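Local coordinates for 14 kDa fatty acid-binding protein (Schistosoma mansoni, PDB 1VYF) that binds long-chain fatty acids such as oleic, palmitic and arachidonic acid inside a beta-barrel and may take part in their transport, at residues A[115-120]-A[126-131]; A[25-30]-A[76-81]. One frame throughout, in Å; residues are numbered along the deposited sequence.

Contact 1: residues A[115-120]-A[126-131]. With OLA (oleic acid), chain B.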
ATOM      1  N   THR A 115      13.017   7.521  -3.006  1.00 26.36           N
ATOM      2  CA  THR A 115      12.056   7.206  -1.939  1.00 25.97           C
ATOM      3  C   THR A 115      10.610   7.157  -2.391  1.00 26.73           C
ATOM      4  O   THR A 115      10.140   8.089  -3.002  1.00 26.40           O
ATOM      5  CB  THR A 115      12.186   8.277  -0.812  1.00 26.71           C
ATOM      6  OG1 THR A 115      13.556   8.307  -0.332  1.00 25.93           O
ATOM      7  CG2 THR A 115      11.390   7.917   0.435  1.00 26.24           C
ATOM      8  N   MET A 116       9.894   6.091  -2.027  1.00 26.22           N
ATOM      9  CA  MET A 116       8.458   6.100  -2.082  1.00 26.92           C
ATOM     10  C   MET A 116       7.980   6.164  -0.650  1.00 27.15           C
ATOM     11  O   MET A 116       8.313   5.287   0.162  1.00 25.69           O
ATOM     12  CB  MET A 116       7.896   4.853  -2.775  1.00 27.01           C
ATOM     13  CG  MET A 116       6.354   4.820  -2.729  1.00 28.21           C
ATOM     14  SD  MET A 116       5.678   3.504  -3.651  1.00 30.67           S
ATOM     15  CE  MET A 116       5.755   2.233  -2.434  1.00 33.89           C
ATOM     16  N   LYS A 117       7.274   7.242  -0.344  1.00 26.08           N
ATOM     17  CA  LYS A 117       6.723   7.465   0.977  1.00 27.04           C
ATOM     18  C   LYS A 117       5.307   6.983   0.941  1.00 27.30           C
ATOM     19  O   LYS A 117       4.532   7.437   0.119  1.00 26.37           O
ATOM     20  CB  LYS A 117       6.760   8.936   1.342  1.00 27.52           C
ATOM     21  CG  LYS A 117       6.106   9.205   2.710  1.00 29.38           C
ATOM     22  CD  LYS A 117       6.271  10.616   3.222  1.00 34.75           C
ATOM     23  CE  LYS A 117       5.731  11.656   2.292  1.00 36.48           C
ATOM     24  NZ  LYS A 117       6.032  13.022   2.804  1.00 41.05           N
ATOM     25  N   THR A 118       4.952   6.102   1.851  1.00 27.37           N
ATOM     26  CA  THR A 118       3.562   5.582   1.913  1.00 27.53           C
ATOM     27  C   THR A 118       2.918   6.073   3.213  1.00 27.45           C
ATOM     28  O   THR A 118       3.369   5.683   4.294  1.00 26.63           O
ATOM     29  CB  THR A 118       3.613   4.054   1.865  1.00 27.12           C
ATOM     30  OG1 THR A 118       4.157   3.644   0.596  1.00 27.00           O
ATOM     31  CG2 THR A 118       2.220   3.403   1.935  1.00 28.65           C
ATOM     32  N   THR A 119       1.905   6.944   3.130  1.00 27.58           N
ATOM     33  CA  THR A 119       1.240   7.446   4.333  1.00 26.86           C
ATOM     34  C   THR A 119      -0.048   6.675   4.501  1.00 28.07           C
ATOM     35  O   THR A 119      -0.833   6.602   3.566  1.00 27.68           O
ATOM     36  CB  THR A 119       1.015   8.940   4.208  1.00 27.87           C
ATOM     37  OG1 THR A 119       2.275   9.612   4.084  1.00 28.67           O
ATOM     38  CG2 THR A 119       0.411   9.524   5.456  1.00 28.20           C
ATOM     39  N   VAL A 120      -0.281   6.113   5.683  1.00 27.04           N
ATOM     40  CA  VAL A 120      -1.478   5.285   5.921  1.00 27.01           C
ATOM     41  C   VAL A 120      -2.302   5.934   7.025  1.00 26.83           C
ATOM     42  O   VAL A 120      -1.822   6.108   8.139  1.00 26.59           O
ATOM     43  CB  VAL A 120      -1.088   3.877   6.335  1.00 26.51           C
ATOM     44  CG1 VAL A 120      -2.340   2.973   6.548  1.00 28.52           C
ATOM     45  CG2 VAL A 120      -0.132   3.270   5.306  1.00 27.22           C
ATOM     46  N   THR A 126      -2.197   8.099  11.984  1.00 29.83           N
ATOM     47  CA  THR A 126      -1.379   8.105  10.767  1.00 29.17           C
ATOM     48  C   THR A 126      -0.049   7.365  10.971  1.00 28.20           C
ATOM     49  O   THR A 126       0.629   7.557  11.980  1.00 26.83           O
ATOM     50  CB  THR A 126      -1.124   9.559  10.251  1.00 30.06           C
ATOM     51  OG1 THR A 126      -2.367  10.164   9.819  1.00 30.77           O
ATOM     52  CG2 THR A 126      -0.335   9.526   8.974  1.00 30.65           C
ATOM     53  N   ALA A 127       0.293   6.525  10.006  1.00 26.96           N
ATOM     54  CA  ALA A 127       1.590   5.880   9.927  1.00 26.38           C
ATOM     55  C   ALA A 127       2.310   6.300   8.654  1.00 26.79           C
ATOM     56  O   ALA A 127       1.700   6.607   7.662  1.00 25.19           O
ATOM     57  CB  ALA A 127       1.464   4.392  10.025  1.00 26.71           C
ATOM     58  N   ILE A 128       3.641   6.369   8.703  1.00 26.53           N
ATOM     59  CA  ILE A 128       4.426   6.650   7.499  1.00 27.90           C
ATOM     60  C   ILE A 128       5.447   5.533   7.303  1.00 27.17           C
ATOM     61  O   ILE A 128       6.185   5.187   8.225  1.00 27.94           O
ATOM     62  CB  ILE A 128       5.159   8.034   7.620  1.00 29.21           C
ATOM     63  CG1 ILE A 128       4.162   9.169   7.804  1.00 30.90           C
ATOM     64  CG2 ILE A 128       6.106   8.299   6.412  1.00 30.54           C
ATOM     65  CD1 ILE A 128       4.806  10.508   8.051  1.00 32.82           C
ATOM     66  N   ARG A 129       5.483   4.970   6.101  1.00 26.73           N
ATOM     67  CA  ARG A 129       6.409   3.917   5.736  1.00 26.59           C
ATOM     68  C   ARG A 129       7.182   4.298   4.485  1.00 26.88           C
ATOM     69  O   ARG A 129       6.604   4.564   3.436  1.00 24.79           O
ATOM     70  CB  ARG A 129       5.655   2.620   5.505  1.00 26.14           C
ATOM     71  CG  ARG A 129       5.068   2.067   6.785  1.00 28.51           C
ATOM     72  CD  ARG A 129       3.858   1.202   6.568  1.00 28.01           C
ATOM     73  NE  ARG A 129       4.135  -0.065   5.898  1.00 29.32           N
ATOM     74  CZ  ARG A 129       4.765  -1.090   6.459  1.00 29.54           C
ATOM     75  NH1 ARG A 129       4.918  -2.194   5.770  1.00 30.79           N
ATOM     76  NH2 ARG A 129       5.206  -1.037   7.723  1.00 29.00           N
ATOM     77  N   ASN A 130       8.503   4.351   4.624  1.00 25.11           N
ATOM     78  CA  ASN A 130       9.399   4.731   3.533  1.00 26.34           C
ATOM     79  C   ASN A 130       9.960   3.482   2.860  1.00 26.46           C
ATOM     80  O   ASN A 130      10.420   2.554   3.527  1.00 27.83           O
ATOM     81  CB  ASN A 130      10.572   5.581   4.067  1.00 26.27           C
ATOM     82  CG  ASN A 130      10.186   7.030   4.303  1.00 30.00           C
ATOM     83  OD1 ASN A 130       9.243   7.567   3.682  1.00 28.36           O
ATOM     84  ND2 ASN A 130      10.850   7.653   5.265  1.00 33.58           N
ATOM     85  N   TYR A 131       9.932   3.476   1.536  1.00 26.64           N
ATOM     86  CA  TYR A 131      10.507   2.418   0.714  1.00 25.37           C
ATOM     87  C   TYR A 131      11.638   3.021  -0.117  1.00 26.86           C
ATOM     88  O   TYR A 131      11.540   4.151  -0.555  1.00 25.19           O
ATOM     89  CB  TYR A 131       9.455   1.872  -0.265  1.00 25.73           C
ATOM     90  CG  TYR A 131       8.352   1.073   0.364  1.00 23.20           C
ATOM     91  CD1 TYR A 131       7.341   1.709   1.120  1.00 24.97           C
ATOM     92  CD2 TYR A 131       8.306  -0.328   0.228  1.00 24.66           C
ATOM     93  CE1 TYR A 131       6.290   0.978   1.673  1.00 26.92           C
ATOM     94  CE2 TYR A 131       7.263  -1.078   0.815  1.00 23.80           C
ATOM     95  CZ  TYR A 131       6.280  -0.429   1.535  1.00 24.90           C
ATOM     96  OH  TYR A 131       5.288  -1.204   2.066  1.00 25.63           O
TER
HETATM   97  C1  OLA B1134       2.177  -0.284   2.823  0.50 41.39           C
HETATM   98  O1  OLA B1134       2.140  -0.410   1.609  0.50 39.33           O
HETATM   99  O2  OLA B1134       3.389  -0.214   3.351  0.50 36.45           O
HETATM  100  C2  OLA B1134       0.977  -0.133   3.759  0.50 42.79           C
HETATM  101  C3  OLA B1134      -0.346  -0.833   3.406  0.50 45.58           C
HETATM  102  C4  OLA B1134      -0.948  -1.628   4.597  0.50 46.40           C
HETATM  103  C5  OLA B1134      -2.344  -1.209   5.077  0.50 45.02           C
HETATM  104  C6  OLA B1134      -2.645  -1.638   6.520  0.50 44.81           C
HETATM  105  C7  OLA B1134      -3.198  -3.048   6.679  0.50 44.29           C
HETATM  106  C8  OLA B1134      -2.110  -4.106   6.844  0.50 45.94           C
HETATM  107  C9  OLA B1134      -2.269  -4.901   8.119  0.50 45.67           C
HETATM  108  C10 OLA B1134      -1.371  -5.809   8.530  0.50 47.24           C
HETATM  109  C11 OLA B1134      -0.093  -6.133   7.781  0.50 47.79           C
HETATM  110  C12 OLA B1134       0.165  -7.640   7.709  0.50 48.58           C
HETATM  111  C13 OLA B1134       1.590  -7.987   7.253  0.50 47.92           C
HETATM  112  C14 OLA B1134       1.875  -7.713   5.771  0.50 50.11           C
HETATM  113  C15 OLA B1134       2.519  -6.344   5.518  0.50 49.95           C
HETATM  114  C16 OLA B1134       2.367  -5.908   4.057  0.50 50.39           C
HETATM  115  C17 OLA B1134       1.668  -4.553   3.906  0.50 49.11           C
HETATM  116  C18 OLA B1134       2.691  -3.444   3.915  0.50 47.90           C
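Met116 and Tyr131 lie side by side, both pointing into the barrel, and the methyl CE of Met116 rests over one face of the Tyr131 ring, 4.2 Å from its centroid: a CH-pi contact that a flexible thioether makes easily. At the edge of that ring, in its plane, sits the carboxylate oxygen O2 of oleic acid, to which Tyr131 OH donates a bond modelled so short that its exact length is doubtful. Arg129 approaches the same oxygen with its NE-H, almost straight, NE to O2 being 2.7 Å at 175°, and O2 lies in the guanidinium plane. A bend at chi3 (68°) in the arginine chain turns this edge to the acid. Arg109 NH2 adds a third hydrogen bond to the ligand. Thr118, on the neighbouring strand, turns CG2 to the carboxyl carbon, 3.8 Å from C1, and OG1 obliquely to the ring, 3.6 Å from Tyr131 CE1. The backbone behind is an antiparallel hairpin of the fatty-acid-binding beta-barrel. Its hydrogen-bonded pairs, Met116 with Tyr131, Thr118 with Arg129 and Val120 with Ala127, all send their side chains inward, and Thr118 N to Arg129 O is 2.8 Å. The non-hydrogen-bonded pairs, Lys117 with Asn130 and Thr119 with Ile128, face outward. Diagonal contacts link neighbouring positions there: Lys117 CG lies 3.8 Å from Ile128 CG2, and Thr119 CG2 meets Thr126 CG2 at 3.6 Å. Further out, Phe18 makes a cation-pi contact with Arg129, and Asn130 ND2 is bonded to Glu14 of the adjoining strand 8-16.

Contact 2: residues A[25-30]-A[76-81]. With OLA (oleic acid), chain B.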
ATOM      1  N   LEU A  25      -7.357  -0.931  13.178  1.00 34.98           N
ATOM      2  CA  LEU A  25      -8.038  -1.743  12.169  1.00 35.36           C
ATOM      3  C   LEU A  25      -8.572  -3.077  12.673  1.00 36.11           C
ATOM      4  O   LEU A  25      -9.270  -3.792  11.926  1.00 36.83           O
ATOM      5  CB  LEU A  25      -7.096  -2.014  10.981  1.00 34.75           C
ATOM      6  CG  LEU A  25      -6.766  -0.794  10.132  1.00 33.51           C
ATOM      7  CD1 LEU A  25      -5.670  -1.121   9.102  1.00 31.65           C
ATOM      8  CD2 LEU A  25      -8.007  -0.235   9.462  1.00 32.62           C
ATOM      9  N   GLY A  26      -8.181  -3.439  13.890  1.00 36.03           N
ATOM     10  CA  GLY A  26      -8.620  -4.657  14.537  1.00 36.22           C
ATOM     11  C   GLY A  26      -7.802  -5.879  14.158  1.00 36.26           C
ATOM     12  O   GLY A  26      -8.281  -7.012  14.360  1.00 36.21           O
ATOM     13  N   VAL A  27      -6.608  -5.677  13.583  1.00 35.04           N
ATOM     14  CA  VAL A  27      -5.762  -6.771  13.150  1.00 35.07           C
ATOM     15  C   VAL A  27      -5.321  -7.611  14.334  1.00 35.03           C
ATOM     16  O   VAL A  27      -4.983  -7.084  15.393  1.00 35.54           O
ATOM     17  CB  VAL A  27      -4.503  -6.275  12.363  1.00 35.13           C
ATOM     18  CG1 VAL A  27      -3.626  -7.442  11.925  1.00 33.76           C
ATOM     19  CG2 VAL A  27      -4.930  -5.475  11.146  1.00 36.54           C
ATOM     20  N   SER A  28      -5.290  -8.925  14.153  1.00 34.81           N
ATOM     21  CA  SER A  28      -5.005  -9.819  15.241  1.00 34.88           C
ATOM     22  C   SER A  28      -3.614  -9.523  15.792  1.00 35.45           C
ATOM     23  O   SER A  28      -2.737  -9.015  15.077  1.00 33.80           O
ATOM     24  CB  SER A  28      -5.086 -11.274  14.785  1.00 35.23           C
ATOM     25  OG  SER A  28      -3.928 -11.643  14.062  1.00 33.06           O
ATOM     26  N   TRP A  29      -3.431  -9.832  17.065  1.00 35.38           N
ATOM     27  CA  TRP A  29      -2.136  -9.719  17.706  1.00 36.14           C
ATOM     28  C   TRP A  29      -1.026 -10.367  16.893  1.00 36.07           C
ATOM     29  O   TRP A  29       0.008  -9.736  16.665  1.00 35.26           O
ATOM     30  CB  TRP A  29      -2.157 -10.340  19.116  1.00 37.13           C
ATOM     31  CG  TRP A  29      -0.822 -10.283  19.760  1.00 38.11           C
ATOM     32  CD1 TRP A  29       0.051 -11.304  19.929  1.00 39.79           C
ATOM     33  CD2 TRP A  29      -0.194  -9.124  20.295  1.00 39.63           C
ATOM     34  NE1 TRP A  29       1.188 -10.861  20.567  1.00 41.31           N
ATOM     35  CE2 TRP A  29       1.067  -9.520  20.793  1.00 41.09           C
ATOM     36  CE3 TRP A  29      -0.567  -7.782  20.407  1.00 43.00           C
ATOM     37  CZ2 TRP A  29       1.952  -8.632  21.385  1.00 42.73           C
ATOM     38  CZ3 TRP A  29       0.310  -6.894  21.010  1.00 45.11           C
ATOM     39  CH2 TRP A  29       1.556  -7.324  21.487  1.00 45.11           C
ATOM     40  N   ALA A  30      -1.216 -11.629  16.482  1.00 36.00           N
ATOM     41  CA  ALA A  30      -0.156 -12.374  15.802  1.00 35.65           C
ATOM     42  C   ALA A  30       0.173 -11.801  14.418  1.00 35.01           C
ATOM     43  O   ALA A  30       1.333 -11.751  14.031  1.00 35.56           O
ATOM     44  CB  ALA A  30      -0.504 -13.881  15.696  1.00 36.50           C
ATOM     45  N   THR A  76      -7.154  -7.907   1.749  1.00 38.16           N
ATOM     46  CA  THR A  76      -5.927  -7.327   2.274  1.00 37.47           C
ATOM     47  C   THR A  76      -5.033  -8.455   2.764  1.00 37.50           C
ATOM     48  O   THR A  76      -5.482  -9.591   2.891  1.00 37.66           O
ATOM     49  CB  THR A  76      -6.214  -6.346   3.460  1.00 37.01           C
ATOM     50  OG1 THR A  76      -6.825  -7.042   4.559  1.00 32.24           O
ATOM     51  CG2 THR A  76      -7.211  -5.278   3.070  1.00 36.06           C
ATOM     52  N   SER A  77      -3.778  -8.135   3.059  1.00 39.00           N
ATOM     53  CA  SER A  77      -2.824  -9.134   3.546  1.00 40.12           C
ATOM     54  C   SER A  77      -3.277  -9.799   4.850  1.00 40.14           C
ATOM     55  O   SER A  77      -3.014 -10.967   5.097  1.00 42.21           O
ATOM     56  CB  SER A  77      -1.405  -8.543   3.690  1.00 39.84           C
ATOM     57  OG  SER A  77      -1.378  -7.245   4.264  1.00 42.47           O
ATOM     58  N   ASP A  78      -3.984  -9.056   5.680  1.00 40.13           N
ATOM     59  CA  ASP A  78      -4.432  -9.580   6.954  1.00 39.25           C
ATOM     60  C   ASP A  78      -5.784 -10.309   6.885  1.00 40.09           C
ATOM     61  O   ASP A  78      -6.247 -10.844   7.890  1.00 39.57           O
ATOM     62  CB  ASP A  78      -4.479  -8.461   7.993  1.00 39.17           C
ATOM     63  CG  ASP A  78      -5.420  -7.362   7.625  1.00 37.24           C
ATOM     64  OD1 ASP A  78      -5.191  -6.666   6.612  1.00 36.54           O
ATOM     65  OD2 ASP A  78      -6.437  -7.114   8.301  1.00 36.22           O
ATOM     66  N   GLY A  79      -6.406 -10.305   5.709  1.00 40.77           N
ATOM     67  CA  GLY A  79      -7.601 -11.093   5.442  1.00 41.61           C
ATOM     68  C   GLY A  79      -8.936 -10.381   5.334  1.00 42.10           C
ATOM     69  O   GLY A  79      -9.966 -11.046   5.211  1.00 42.49           O
ATOM     70  N   ARG A  80      -8.950  -9.049   5.360  1.00 41.68           N
ATOM     71  CA  ARG A  80     -10.193  -8.305   5.297  1.00 41.15           C
ATOM     72  C   ARG A  80     -10.615  -8.106   3.831  1.00 41.57           C
ATOM     73  O   ARG A  80      -9.796  -7.731   2.985  1.00 40.74           O
ATOM     74  CB  ARG A  80     -10.041  -6.948   5.980  1.00 41.29           C
ATOM     75  CG  ARG A  80      -9.820  -6.998   7.491  1.00 41.20           C
ATOM     76  CD  ARG A  80      -8.715  -6.033   7.972  1.00 42.58           C
ATOM     77  NE  ARG A  80      -9.000  -4.769   7.381  1.00 40.75           N
ATOM     78  CZ  ARG A  80      -8.181  -3.939   6.768  1.00 34.00           C
ATOM     79  NH1 ARG A  80      -6.850  -4.103   6.647  1.00 31.37           N
ATOM     80  NH2 ARG A  80      -8.761  -2.868   6.250  1.00 33.45           N
ATOM     81  N   ASN A  81     -11.890  -8.385   3.535  1.00 41.34           N
ATOM     82  CA  ASN A  81     -12.468  -8.054   2.237  1.00 41.47           C
ATOM     83  C   ASN A  81     -12.906  -6.596   2.238  1.00 40.74           C
ATOM     84  O   ASN A  81     -13.659  -6.149   3.116  1.00 41.45           O
ATOM     85  CB  ASN A  81     -13.660  -8.959   1.910  1.00 42.36           C
ATOM     86  CG  ASN A  81     -13.252 -10.400   1.737  1.00 43.46           C
ATOM     87  OD1 ASN A  81     -12.472 -10.737   0.848  1.00 45.67           O
ATOM     88  ND2 ASN A  81     -13.757 -11.258   2.610  1.00 47.43           N
TER
HETATM   89  C1  OLA B1134       2.177  -0.284   2.823  0.50 41.39           C
HETATM   90  O1  OLA B1134       2.140  -0.410   1.609  0.50 39.33           O
HETATM   91  O2  OLA B1134       3.389  -0.214   3.351  0.50 36.45           O
HETATM   92  C2  OLA B1134       0.977  -0.133   3.759  0.50 42.79           C
HETATM   93  C3  OLA B1134      -0.346  -0.833   3.406  0.50 45.58           C
HETATM   94  C4  OLA B1134      -0.948  -1.628   4.597  0.50 46.40           C
HETATM   95  C5  OLA B1134      -2.344  -1.209   5.077  0.50 45.02           C
HETATM   96  C6  OLA B1134      -2.645  -1.638   6.520  0.50 44.81           C
HETATM   97  C7  OLA B1134      -3.198  -3.048   6.679  0.50 44.29           C
HETATM   98  C8  OLA B1134      -2.110  -4.106   6.844  0.50 45.94           C
HETATM   99  C9  OLA B1134      -2.269  -4.901   8.119  0.50 45.67           C
HETATM  100  C10 OLA B1134      -1.371  -5.809   8.530  0.50 47.24           C
HETATM  101  C11 OLA B1134      -0.093  -6.133   7.781  0.50 47.79           C
HETATM  102  C12 OLA B1134       0.165  -7.640   7.709  0.50 48.58           C
HETATM  103  C13 OLA B1134       1.590  -7.987   7.253  0.50 47.92           C
HETATM  104  C14 OLA B1134       1.875  -7.713   5.771  0.50 50.11           C
HETATM  105  C15 OLA B1134       2.519  -6.344   5.518  0.50 49.95           C
HETATM  106  C16 OLA B1134       2.367  -5.908   4.057  0.50 50.39           C
HETATM  107  C17 OLA B1134       1.668  -4.553   3.906  0.50 49.11           C
HETATM  108  C18 OLA B1134       2.691  -3.444   3.915  0.50 47.90           C
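Val27 and Asp78 cross at about a right angle, and Asp78 shows how this junction is built. Its CB stands 4.2 Å from Val27 CG1 and 4.1 Å from C10 of oleic acid, so the base of an acidic side chain borders two apolar partners. With chi1 at 61°, CG lies between the backbone N and the carbonyl carbon, which brings the carboxylate round toward Thr76 and Arg80 of its own loop. There OD1 accepts two bonds: Thr76 OG1 donates from above the carboxylate plane at 2.7 Å, and Arg80 NH1 reaches the syn lone pair at 3.1 Å, forming a salt bridge. The same oxygen is 3.7 Å from the ligand's C9, at its double bond, and the two donors should offset the cost of placing a charge beside a lipid chain. OD2 leans on Val27 CG2, though its modelled position is doubtful. Arg80 is itself packed on both faces, by Leu25 CD2 on one and Thr76 CG2 on the other; its NH2 makes a further salt bridge with Asp100. Leu25 CD1 also reaches the lipid, 4.0 Å from C7 of oleic acid. Thr76 OG1 accepts a bond from Arg80 N, tying down the type I turn from Thr76 to Gly79. Leu25 and Val27 belong to the linker between helices 18-24 and 29-35, with a Schellman end at Gly26, whose positive phi suits glycine, and an N-cap at Ser28. A helix-turn-helix lid meeting the turn between strands 72-75 and 81-88 is the arrangement of the portal region in fatty-acid-binding proteins.

Contact 1 belongs to the barrel wall, its strands held by regular backbone hydrogen bonds; contact 2 joins the linker between two helices to a loop between strands, with no hydrogen bond across. Both are partly buried, centred about 9 and 14 Å from the chain's centre. In contact 1 the inward residues are buried and Lys117 is exposed outside; in contact 2 Leu25 and Val27 are buried, Asp78 and Arg80 partly exposed. They share no secondary-structure element but touch one oleic acid. Segment 126-131 meets its carboxylate with Arg129 and Tyr131, and 115-120 adds carbon contacts from Thr118 and Val120, whereas contact 2 meets the hydrocarbon chain, the charges of Asp78 and Arg80 probably being balanced mainly by protein partners.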